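PDB 2DBY: GTP-binding protein, which binds GDP and probably hydrolyses ATP, and is thought to associate with the 70S ribosome and its 50S subunit. Local coordinates for residues D283-F288 and V300-K305. Numbering follows the deposited sequence.
Sequences DLLTFF and VRRGTK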
# COMPACT_ATOMS: atom_id res chain seq x y z
N ASP A 283 2.73 -4.50 0.06
CA ASP A 283 3.97 -5.29 0.18
C ASP A 283 5.14 -4.61 -0.52
O ASP A 283 5.86 -5.23 -1.30
CB ASP A 283 3.77 -6.67 -0.43
CG ASP A 283 4.81 -7.68 0.03
OD1 ASP A 283 4.95 -8.73 -0.63
OD2 ASP A 283 5.49 -7.43 1.06
N LEU A 284 5.34 -3.34 -0.20
CA LEU A 284 6.39 -2.57 -0.86
C LEU A 284 7.61 -2.33 0.01
O LEU A 284 7.56 -2.47 1.23
CB LEU A 284 5.82 -1.22 -1.29
CG LEU A 284 4.56 -1.31 -2.13
CD1 LEU A 284 4.02 0.11 -2.35
CD2 LEU A 284 4.87 -2.00 -3.46
N LEU A 285 8.71 -1.98 -0.65
CA LEU A 285 9.94 -1.64 0.07
C LEU A 285 10.59 -0.46 -0.63
O LEU A 285 10.33 -0.20 -1.82
CB LEU A 285 10.89 -2.85 0.17
CG LEU A 285 11.36 -3.64 -1.05
CD1 LEU A 285 12.53 -2.92 -1.71
CD2 LEU A 285 11.80 -5.05 -0.59
N THR A 286 11.41 0.27 0.12
CA THR A 286 12.11 1.43 -0.39
C THR A 286 13.59 1.15 -0.62
O THR A 286 14.21 0.51 0.22
CB THR A 286 12.07 2.59 0.66
OG1 THR A 286 10.71 2.92 0.96
CG2 THR A 286 12.81 3.82 0.14
N PHE A 287 14.13 1.58 -1.76
CA PHE A 287 15.59 1.50 -1.95
C PHE A 287 15.99 2.92 -2.33
O PHE A 287 15.14 3.73 -2.75
CB PHE A 287 16.01 0.44 -3.01
CG PHE A 287 15.78 0.84 -4.44
CD1 PHE A 287 16.66 1.70 -5.10
CD2 PHE A 287 14.71 0.31 -5.15
CE1 PHE A 287 16.48 2.02 -6.45
CE2 PHE A 287 14.52 0.62 -6.49
CZ PHE A 287 15.41 1.48 -7.14
N PHE A 288 17.27 3.26 -2.16
CA PHE A 288 17.72 4.62 -2.43
C PHE A 288 18.83 4.74 -3.46
O PHE A 288 19.54 3.78 -3.72
CB PHE A 288 18.33 5.26 -1.15
CG PHE A 288 17.43 5.24 0.05
CD1 PHE A 288 17.49 4.21 0.98
CD2 PHE A 288 16.51 6.27 0.25
CE1 PHE A 288 16.64 4.21 2.11
CE2 PHE A 288 15.66 6.28 1.36
CZ PHE A 288 15.73 5.24 2.30
N VAL A 300 9.61 -0.42 -4.90
CA VAL A 300 9.40 -1.63 -5.67
C VAL A 300 8.69 -2.64 -4.78
O VAL A 300 8.74 -2.56 -3.55
CB VAL A 300 10.71 -2.29 -6.17
CG1 VAL A 300 11.38 -1.38 -7.18
CG2 VAL A 300 11.61 -2.61 -5.03
N ARG A 301 8.03 -3.61 -5.40
CA ARG A 301 7.35 -4.66 -4.65
C ARG A 301 8.38 -5.61 -4.04
O ARG A 301 9.43 -5.87 -4.62
CB ARG A 301 6.41 -5.42 -5.59
CG ARG A 301 5.37 -4.54 -6.25
CD ARG A 301 4.70 -5.23 -7.42
NE ARG A 301 3.50 -4.51 -7.85
CZ ARG A 301 2.71 -4.89 -8.85
NH1 ARG A 301 3.00 -5.99 -9.55
NH2 ARG A 301 1.63 -4.19 -9.15
N ARG A 302 8.10 -6.11 -2.85
CA ARG A 302 9.00 -7.05 -2.21
C ARG A 302 9.13 -8.24 -3.16
O ARG A 302 8.13 -8.76 -3.67
CB ARG A 302 8.43 -7.49 -0.86
CG ARG A 302 9.23 -8.60 -0.17
CD ARG A 302 8.88 -8.70 1.32
NE ARG A 302 9.59 -7.70 2.13
CZ ARG A 302 9.26 -6.41 2.22
NH1 ARG A 302 8.20 -5.94 1.57
NH2 ARG A 302 9.99 -5.59 2.97
N GLY A 303 10.37 -8.65 -3.42
CA GLY A 303 10.61 -9.77 -4.32
C GLY A 303 11.28 -9.32 -5.61
O GLY A 303 11.85 -10.14 -6.34
N THR A 304 11.22 -8.02 -5.87
CA THR A 304 11.82 -7.41 -7.05
C THR A 304 13.34 -7.57 -7.03
O THR A 304 13.99 -7.28 -6.02
CB THR A 304 11.46 -5.90 -7.11
OG1 THR A 304 10.04 -5.74 -7.20
CG2 THR A 304 12.12 -5.23 -8.33
N LYS A 305 13.90 -8.04 -8.14
CA LYS A 305 15.36 -8.24 -8.28
C LYS A 305 16.06 -6.97 -8.72
O LYS A 305 15.43 -6.03 -9.21
CB LYS A 305 15.66 -9.32 -9.32
CG LYS A 305 14.87 -10.58 -9.18
CD LYS A 305 15.31 -11.39 -8.00
CE LYS A 305 14.90 -12.85 -8.19
NZ LYS A 305 15.37 -13.70 -7.07
O HOH W 1 5.33 -8.47 -3.32
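Val300 and Leu285 form an antiparallel hydrogen-bonded pair, with Leu285 N 3.0 Å from Val300 O and a return bond from Val300 N to Leu285 O. Slim and beta-branched, Val300 suits a buried strand and offers a methyl to each of two neighbours: CG2 presses against Leu285 CD1 at a tight 3.5 Å, while CG1 meets the edge of the Phe287 ring at CE2, 3.8 Å away. Arginine suits the next two, exposed positions, since its methylenes can pack on leucine while its charge stays at the surface or meets an acid. Arg301 lays CG of its extended chain against Leu284 CD2. Arg302 N gives a nearly straight bond (171°) to Asp283 O. With CG anti to the backbone N (chi1 174°) and a bend at chi3, Arg302 brings its guanidinium back over Leu285 CD2, centred on one face; NH1 forms a salt bridge with Asp283 OD2 at 3.1 Å, approaching from above the carboxylate plane. Were Leu285 cut back to an alanine, Val300 CG2 would probably lose its apolar partner and the guanidinium the methyl against its face. At Gly303 a side chain would jam against the preceding carbonyl. Thr304 N closes the type II turn on Arg301 O, and its OG1 adds a second bond to that oxygen. This open end of the beta hairpin 284-290/295-301 lies between the Schellman motif ending helix 270-281 and the type II turn before helix 306-313.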